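Local structure of transcriptional activator TenA-1 (Sulfolobus solfataricus P2, 2QZC) at residues R42-Q47 and F139-V144; D126-L131 and D180-T185; Y147-P152 and T158-Y163. The protein probably acts as a TenA-family thiaminase, hydrolysing thiamin or its pyrimidine breakdown products, and has a helical heme oxygenase-like fold. All blocks are in the same frame, centred on the assembly; numbering follows the deposited sequence. Where two conformers were deposited one is given.

Contact 1: residues R42-Q47 and F139-V144; sequences RYYLIQ and FGYSIV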
# COMPACT_ATOMS: atom_id res chain seq x y z
N ARG A 42 13.23 -5.78 25.43
CA ARG A 42 13.11 -4.37 25.11
C ARG A 42 14.02 -4.03 23.92
O ARG A 42 13.58 -3.36 22.98
CB ARG A 42 13.45 -3.50 26.31
CG ARG A 42 13.26 -2.07 26.07
CD ARG A 42 13.54 -1.19 27.30
NE ARG A 42 13.33 0.22 26.96
CZ ARG A 42 14.27 1.04 26.48
NH1 ARG A 42 15.52 0.66 26.30
NH2 ARG A 42 13.94 2.30 26.20
N TYR A 43 15.25 -4.51 23.96
CA TYR A 43 16.23 -4.29 22.88
C TYR A 43 15.60 -4.83 21.57
O TYR A 43 15.62 -4.14 20.50
CB TYR A 43 17.51 -5.05 23.16
CG TYR A 43 18.52 -5.02 22.04
CD1 TYR A 43 18.41 -5.86 20.94
CD2 TYR A 43 19.58 -4.11 22.06
CE1 TYR A 43 19.33 -5.82 19.93
CE2 TYR A 43 20.53 -4.07 21.03
CZ TYR A 43 20.38 -4.94 19.95
OH TYR A 43 21.29 -4.92 18.92
N TYR A 44 15.07 -6.05 21.64
CA TYR A 44 14.42 -6.70 20.48
C TYR A 44 13.27 -5.85 19.93
O TYR A 44 13.13 -5.62 18.71
CB TYR A 44 13.90 -8.13 20.85
CG TYR A 44 12.85 -8.64 19.90
CD1 TYR A 44 13.21 -9.11 18.63
CD2 TYR A 44 11.51 -8.62 20.25
CE1 TYR A 44 12.21 -9.52 17.74
CE2 TYR A 44 10.53 -9.05 19.38
CZ TYR A 44 10.89 -9.49 18.12
OH TYR A 44 9.88 -9.87 17.24
N LEU A 45 12.38 -5.40 20.83
CA LEU A 45 11.21 -4.63 20.40
C LEU A 45 11.58 -3.34 19.69
O LEU A 45 10.88 -2.92 18.73
CB LEU A 45 10.28 -4.27 21.56
CG LEU A 45 9.32 -5.35 21.98
CD1 LEU A 45 8.46 -4.74 23.12
CD2 LEU A 45 8.42 -5.92 20.82
N ILE A 46 12.66 -2.70 20.13
CA ILE A 46 13.12 -1.49 19.49
C ILE A 46 13.63 -1.81 18.08
O ILE A 46 13.21 -1.18 17.09
CB ILE A 46 14.19 -0.78 20.31
CG1 ILE A 46 13.60 -0.27 21.64
CG2 ILE A 46 14.81 0.38 19.53
CD1 ILE A 46 14.72 0.13 22.66
N GLN A 47 14.43 -2.87 17.95
CA GLN A 47 14.88 -3.28 16.60
C GLN A 47 13.70 -3.69 15.73
O GLN A 47 13.67 -3.37 14.53
CB GLN A 47 15.90 -4.44 16.68
CG GLN A 47 17.22 -4.03 17.26
CD GLN A 47 17.91 -2.91 16.52
OE1 GLN A 47 18.20 -3.04 15.32
NE2 GLN A 47 18.13 -1.77 17.21
N PHE A 139 5.03 -15.82 8.05
CA PHE A 139 4.57 -17.17 8.36
C PHE A 139 5.21 -17.69 9.63
O PHE A 139 4.53 -18.27 10.49
CB PHE A 139 4.82 -18.15 7.18
CG PHE A 139 4.21 -19.52 7.38
CD1 PHE A 139 2.89 -19.71 7.07
CD2 PHE A 139 4.96 -20.58 7.87
CE1 PHE A 139 2.31 -20.94 7.25
CE2 PHE A 139 4.37 -21.82 8.08
CZ PHE A 139 3.05 -21.98 7.77
N GLY A 140 6.51 -17.46 9.79
CA GLY A 140 7.22 -17.93 10.96
C GLY A 140 6.68 -17.31 12.22
O GLY A 140 6.56 -17.99 13.23
N TYR A 141 6.36 -16.02 12.19
CA TYR A 141 5.79 -15.40 13.40
C TYR A 141 4.41 -15.96 13.76
O TYR A 141 4.05 -16.00 14.94
CB TYR A 141 5.79 -13.87 13.31
CG TYR A 141 7.07 -13.21 13.78
CD1 TYR A 141 8.34 -13.66 13.36
CD2 TYR A 141 7.04 -12.16 14.66
CE1 TYR A 141 9.52 -13.03 13.77
CE2 TYR A 141 8.20 -11.52 15.05
CZ TYR A 141 9.44 -11.98 14.68
OH TYR A 141 10.57 -11.32 15.10
N SER A 142 3.66 -16.42 12.78
CA SER A 142 2.37 -17.09 13.05
C SER A 142 2.61 -18.35 13.91
O SER A 142 1.92 -18.57 14.93
CB SER A 142 1.68 -17.46 11.74
OG SER A 142 0.37 -17.94 12.00
N ILE A 143 3.62 -19.14 13.53
CA ILE A 143 4.02 -20.38 14.21
C ILE A 143 4.52 -20.08 15.62
O ILE A 143 4.20 -20.76 16.61
CB ILE A 143 5.13 -21.13 13.38
CG1 ILE A 143 4.47 -21.77 12.16
CG2 ILE A 143 5.87 -22.22 14.20
CD1 ILE A 143 5.46 -22.38 11.22
N VAL A 144 5.38 -19.09 15.71
CA VAL A 144 5.97 -18.71 16.97
C VAL A 144 4.93 -18.18 17.94
O VAL A 144 4.96 -18.52 19.13
CB VAL A 144 7.12 -17.70 16.76
CG1 VAL A 144 7.63 -17.09 18.09
CG2 VAL A 144 8.26 -18.35 15.95
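The rings of Tyr44 and Tyr141 meet at their hydroxyl-bearing edges and do not stack: Tyr141 OH lies in the plane of the Tyr44 ring, and Tyr44 OH lies near the plane of the Tyr141 ring. Phe27 and Trp203 also meet the Tyr44 ring, both with their planes inclined to it, while Tyr141 and Tyr163 form an edge-to-face pair. The two tyrosines come from helices 38-63 and 127-148 of the heme oxygenase-like all-helical fold, and the contact lies in the interior, its centre about 6 Å from the centre of the chain. Its buried surface is small, 75 Å² summed over both sides, because, of the two segments, these two side chains alone meet, coming from opposite directions. Tyr44 has CG anti to the backbone N (chi1 161°), which sends the ring toward helix 127-148. The hydroxyls join in a hydrogen bond of 2.7 Å between Tyr44 OH and Tyr141 OH, in which either could be the donor. The angle from Tyr44 CZ through Tyr44 OH to Tyr141 OH is 118°, so the partner oxygen stands to one side of the Tyr44 ring axis and not straight ahead. The displacement is toward Tyr44 CE1, which is 3.6 Å from Tyr141 OH. A bound imidazole and a bound glycerol, probably from the crystallisation liquor, both lie about 3 Å from the Tyr141 side chain. They are consistent with a pocket at this place, and the paired hydroxyls would form a polar patch among aromatic rings. The two ring planes are inclined by about 30° to each other; Tyr44 OH sits on the CE2 side of Tyr141, 3.2 Å from Tyr141 CE2.

Contact 2: residues D126-L131 and D180-T185; sequences DWNKFL and DEVSIT
Asn128, in the first turn of helix 127-148, rests its amide against the two methyls of Val182, which belongs to the loop between helices 166-179 and 186-208. With Asn128 CG anti to its carbonyl carbon (chi1 -70°), the side chain runs alongside that of Val182, the two pointing opposite ways. Taken outward, Asn128 CB is 4.1 Å from both Val182 CG1 and Val182 CG2. The next atom, Asn128 CG, comes closer to one branch, at 3.6 Å from Val182 CG2. Then the amide divides its work. Asn128 OD1 lies 3.5 Å from Val182 CG2, a van der Waals contact with a methyl. Asn128 ND2 turns to a water, donating to it at 3.0 Å, and the same water donates to Glu181 O at 3.3 Å. The loop backbone and the helix are therefore joined through a bridge of one water, with no direct hydrogen bond between the segments. Deeper in, Leu131 CD2 touches Val182 CG2 at 4.1 Å, one helical turn after Asn128, and Leu131 itself lies against Ile175 and Ala178 of helix 166-179. Val182 CG2 thus serves both an amide and a leucine methyl, while Val182 O accepts from Asn7 ND2. The helix start is fixed separately: Asp126 is its N-cap, and Lys129 N donates to Asp126 OD2 at 3.0 Å on the anti side of the carboxylate. Thr185 likewise caps the helix that follows the loop, accepting from Leu188 N. The chemistry is mixed: Val182 packs the loop against the helix by van der Waals contacts, and one N-H of Asn128 ND2 is used by the water, so the tie across the contact depends partly on bound solvent.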
# COMPACT_ATOMS: atom_id res chain seq x y z
N ASP A 126 11.02 -7.13 -8.10
CA ASP A 126 9.95 -8.05 -8.50
C ASP A 126 9.02 -8.44 -7.36
O ASP A 126 9.51 -8.72 -6.27
CB ASP A 126 10.72 -9.31 -8.94
CG ASP A 126 9.89 -10.37 -9.52
OD1 ASP A 126 9.43 -10.22 -10.66
OD2 ASP A 126 9.74 -11.39 -8.87
N TRP A 127 7.70 -8.49 -7.59
CA TRP A 127 6.77 -8.91 -6.57
C TRP A 127 7.05 -10.33 -6.07
O TRP A 127 7.10 -10.56 -4.85
CB TRP A 127 5.32 -8.77 -7.03
CG TRP A 127 4.31 -9.49 -6.21
CD1 TRP A 127 3.65 -10.66 -6.54
CD2 TRP A 127 3.87 -9.15 -4.89
NE1 TRP A 127 2.80 -11.01 -5.52
CE2 TRP A 127 2.92 -10.10 -4.50
CE3 TRP A 127 4.17 -8.10 -4.01
CZ2 TRP A 127 2.29 -10.07 -3.23
CZ3 TRP A 127 3.54 -8.05 -2.75
CH2 TRP A 127 2.60 -9.02 -2.38
N ASN A 128 7.24 -11.28 -6.99
CA ASN A 128 7.42 -12.68 -6.56
C ASN A 128 8.66 -12.84 -5.67
O ASN A 128 8.62 -13.55 -4.67
CB ASN A 128 7.51 -13.65 -7.75
CG ASN A 128 6.19 -13.82 -8.47
OD1 ASN A 128 5.15 -13.39 -8.02
ND2 ASN A 128 6.25 -14.52 -9.60
N LYS A 129 9.78 -12.20 -6.03
CA LYS A 129 11.00 -12.29 -5.21
C LYS A 129 10.79 -11.67 -3.84
O LYS A 129 11.22 -12.22 -2.83
CB LYS A 129 12.17 -11.64 -5.94
CG LYS A 129 12.60 -12.37 -7.21
CD LYS A 129 13.80 -11.75 -7.87
CE LYS A 129 14.15 -12.49 -9.16
NZ LYS A 129 15.25 -11.81 -9.88
N PHE A 130 10.15 -10.50 -3.78
CA PHE A 130 9.84 -9.90 -2.50
C PHE A 130 8.95 -10.80 -1.66
O PHE A 130 9.18 -11.00 -0.46
CB PHE A 130 9.20 -8.52 -2.63
CG PHE A 130 8.66 -8.00 -1.32
CD1 PHE A 130 9.53 -7.49 -0.36
CD2 PHE A 130 7.30 -8.18 -0.96
CE1 PHE A 130 9.05 -7.09 0.88
CE2 PHE A 130 6.85 -7.80 0.29
CZ PHE A 130 7.72 -7.26 1.19
N LEU A 131 7.88 -11.33 -2.27
CA LEU A 131 6.93 -12.19 -1.56
C LEU A 131 7.60 -13.39 -0.93
O LEU A 131 7.35 -13.69 0.24
CB LEU A 131 5.78 -12.58 -2.53
CG LEU A 131 4.67 -13.43 -2.00
CD1 LEU A 131 3.96 -12.82 -0.78
CD2 LEU A 131 3.71 -13.69 -3.18
N ASP A 180 0.81 -18.84 -3.61
CA ASP A 180 0.42 -20.00 -4.47
C ASP A 180 0.50 -19.73 -5.98
O ASP A 180 0.57 -20.70 -6.77
CB ASP A 180 -0.96 -20.53 -4.05
CG ASP A 180 -0.93 -21.24 -2.70
OD1 ASP A 180 0.14 -21.73 -2.25
OD2 ASP A 180 -2.02 -21.31 -2.09
N GLU A 181 0.53 -18.45 -6.39
CA GLU A 181 0.67 -18.04 -7.81
C GLU A 181 2.10 -18.08 -8.31
O GLU A 181 2.34 -17.96 -9.53
CB GLU A 181 0.13 -16.62 -8.07
CG GLU A 181 -1.36 -16.51 -8.29
CD GLU A 181 -1.77 -15.25 -9.06
OE1 GLU A 181 -1.22 -14.96 -10.15
OE2 GLU A 181 -2.69 -14.56 -8.58
N VAL A 182 3.07 -18.23 -7.40
CA VAL A 182 4.47 -18.21 -7.76
C VAL A 182 4.96 -19.61 -8.16
O VAL A 182 4.63 -20.58 -7.50
CB VAL A 182 5.37 -17.68 -6.57
CG1 VAL A 182 6.83 -17.59 -6.96
CG2 VAL A 182 4.87 -16.28 -6.13
N SER A 183 5.70 -19.67 -9.28
CA SER A 183 6.35 -20.89 -9.72
C SER A 183 7.71 -20.90 -9.02
O SER A 183 8.63 -20.17 -9.40
CB SER A 183 6.42 -20.92 -11.24
OG SER A 183 6.93 -22.19 -11.66
N ILE A 184 7.87 -21.74 -8.00
CA ILE A 184 9.09 -21.70 -7.18
C ILE A 184 10.28 -22.34 -7.89
O ILE A 184 10.18 -23.43 -8.48
CB ILE A 184 8.87 -22.39 -5.83
CG1 ILE A 184 7.77 -21.69 -5.02
CG2 ILE A 184 10.18 -22.50 -5.01
CD1 ILE A 184 8.12 -20.22 -4.60
N THR A 185 11.41 -21.63 -7.87
CA THR A 185 12.65 -22.02 -8.45
C THR A 185 13.73 -22.11 -7.36
O THR A 185 13.52 -21.65 -6.24
CB THR A 185 13.09 -20.97 -9.46
OG1 THR A 185 13.44 -19.75 -8.74
CG2 THR A 185 12.00 -20.67 -10.48
O HOH W 1 3.80 -15.45 -11.07

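Contact 3: residues Y147-P152 and T158-Y163; sequences YVIDSP and TWASFY
Ser161 OG donates to Thr158 O over 2.7 Å, a bond within helix 154-164, beside the place where Ile149 CD1 packs, 3.5 Å from Ser161 CA. A chi1 of 69°, with OG between the backbone N and the carbonyl carbon, brings the Ser161 hydroxyl back to Thr158 O; the C=O...donor angle is 129°, with the donor tilted from the carbonyl plane. The contact closes the short link between two successive helices of the heme oxygenase-like fold, 127-148 and 154-164. The chain turns through a type I beta turn from Val148 to Ser151, in which Ser151 N donates to Val148 O at 2.9 Å. Beyond the segments, Lys157 NZ donates to Ile149 O, and Ser151 OG bonds to Met31 O and Asn153 N, tying the turn to its surroundings.

Close approach is possible because Ala160 faces the turn with a single methyl. The CA atoms of Ile149 and Ala160 come within 5.1 Å, and Ala160 CB sits 3.5 Å from Ile149 N and 3.7 Å from Val148 C, pressed on the peptide link itself. The CB of Ile149 points neither at the helix nor from it; chi2 of 62° swings CD1 over to Ser161. Val148 points toward the helix, its CB 3.9 Å from Ala160 CB. It also meets the indole of Trp159, where Val148 CG1 comes obliquely to within 4.3 Å of Trp159 CE3.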
# COMPACT_ATOMS: atom_id res chain seq x y z
N TYR A 147 3.01 -20.88 19.66
CA TYR A 147 3.81 -21.53 20.68
C TYR A 147 3.93 -20.70 21.96
O TYR A 147 3.66 -21.16 23.08
CB TYR A 147 5.18 -21.86 20.12
CG TYR A 147 6.11 -22.55 21.08
CD1 TYR A 147 5.85 -23.83 21.54
CD2 TYR A 147 7.29 -21.94 21.49
CE1 TYR A 147 6.76 -24.47 22.42
CE2 TYR A 147 8.18 -22.55 22.35
CZ TYR A 147 7.93 -23.81 22.81
OH TYR A 147 8.86 -24.39 23.66
N VAL A 148 4.33 -19.44 21.79
CA VAL A 148 4.60 -18.55 22.90
C VAL A 148 3.37 -18.09 23.67
O VAL A 148 3.49 -17.68 24.84
CB VAL A 148 5.49 -17.36 22.42
CG1 VAL A 148 5.80 -16.30 23.52
CG2 VAL A 148 6.82 -17.88 21.83
N ILE A 149 2.17 -18.20 23.07
CA ILE A 149 0.92 -17.80 23.77
C ILE A 149 0.71 -18.57 25.08
O ILE A 149 0.03 -18.06 25.96
CB ILE A 149 -0.32 -17.91 22.82
CG1 ILE A 149 -1.53 -17.15 23.36
CG2 ILE A 149 -0.64 -19.36 22.47
CD1 ILE A 149 -1.33 -15.66 23.50
N ASP A 150 1.30 -19.77 25.18
CA ASP A 150 1.20 -20.57 26.41
C ASP A 150 2.19 -20.17 27.49
O ASP A 150 2.22 -20.80 28.56
CB ASP A 150 1.34 -22.05 26.08
CG ASP A 150 0.19 -22.56 25.23
OD1 ASP A 150 -0.95 -22.06 25.35
OD2 ASP A 150 0.45 -23.46 24.42
N SER A 151 3.05 -19.18 27.25
CA SER A 151 3.97 -18.68 28.26
C SER A 151 3.26 -18.28 29.55
O SER A 151 2.18 -17.72 29.49
CB SER A 151 4.67 -17.41 27.75
OG SER A 151 5.68 -16.96 28.66
N PRO A 152 3.90 -18.52 30.71
CA PRO A 152 3.34 -18.00 31.94
C PRO A 152 3.63 -16.50 32.15
O PRO A 152 3.11 -15.91 33.08
CB PRO A 152 4.08 -18.83 32.99
CG PRO A 152 5.37 -19.07 32.44
CD PRO A 152 5.11 -19.31 30.96
N THR A 158 1.26 -11.51 25.97
CA THR A 158 0.67 -10.33 25.29
C THR A 158 1.25 -10.16 23.89
O THR A 158 0.50 -9.97 22.92
CB THR A 158 0.89 -9.04 26.09
OG1 THR A 158 0.24 -9.15 27.38
CG2 THR A 158 0.31 -7.81 25.36
N TRP A 159 2.58 -10.25 23.78
CA TRP A 159 3.24 -10.16 22.47
C TRP A 159 2.71 -11.23 21.54
O TRP A 159 2.33 -10.95 20.40
CB TRP A 159 4.75 -10.31 22.66
CG TRP A 159 5.54 -10.38 21.36
CD1 TRP A 159 6.03 -9.32 20.63
CD2 TRP A 159 5.96 -11.56 20.70
NE1 TRP A 159 6.68 -9.78 19.53
CE2 TRP A 159 6.65 -11.14 19.52
CE3 TRP A 159 5.77 -12.92 20.92
CZ2 TRP A 159 7.19 -12.06 18.62
CZ3 TRP A 159 6.26 -13.82 20.01
CH2 TRP A 159 6.99 -13.39 18.87
N ALA A 160 2.68 -12.48 22.03
CA ALA A 160 2.24 -13.62 21.23
C ALA A 160 0.78 -13.54 20.80
O ALA A 160 0.44 -14.03 19.71
CB ALA A 160 2.51 -14.95 21.94
N SER A 161 -0.06 -12.90 21.62
CA SER A 161 -1.51 -12.86 21.33
C SER A 161 -1.80 -12.18 20.01
O SER A 161 -2.76 -12.57 19.34
CB SER A 161 -2.28 -12.20 22.47
OG SER A 161 -2.00 -10.81 22.54
N PHE A 162 -0.98 -11.20 19.61
CA PHE A 162 -1.19 -10.60 18.30
C PHE A 162 -0.97 -11.62 17.15
O PHE A 162 -1.81 -11.77 16.26
CB PHE A 162 -0.33 -9.38 18.09
CG PHE A 162 -0.41 -8.85 16.69
CD1 PHE A 162 -1.67 -8.49 16.15
CD2 PHE A 162 0.72 -8.79 15.88
CE1 PHE A 162 -1.77 -8.05 14.81
CE2 PHE A 162 0.63 -8.32 14.57
CZ PHE A 162 -0.62 -7.96 14.04
N TYR A 163 0.15 -12.33 17.22
CA TYR A 163 0.50 -13.30 16.19
C TYR A 163 -0.34 -14.56 16.19
O TYR A 163 -0.43 -15.22 15.16
CB TYR A 163 2.01 -13.60 16.25
CG TYR A 163 2.82 -12.34 16.08
CD1 TYR A 163 2.87 -11.71 14.87
CD2 TYR A 163 3.50 -11.75 17.14
CE1 TYR A 163 3.56 -10.53 14.70
CE2 TYR A 163 4.20 -10.57 16.96
CZ TYR A 163 4.24 -9.97 15.73
OH TYR A 163 4.96 -8.79 15.54

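Overall arrangement
All three contacts draw on helix 127-148: contact 2 at its start, contact 1 in its second half and contact 3 at its end. Contacts 1 and 3 have centres 11 Å apart and touch directly. Tyr44 OH is 3.7 Å from Trp159 CZ2, and Tyr141 O is 3.4 Å from Tyr163 CB, so helix 154-164 packs beside the tyrosine pair where imidazole and glycerol are bound. Contact 2 is remote from this probable pocket: its centre lies 24 Å from that of contact 1 and 30 Å from that of contact 3, across the chain's centre from the latter. Along the chain, contact 3 is nested inside the loop closed by contact 2.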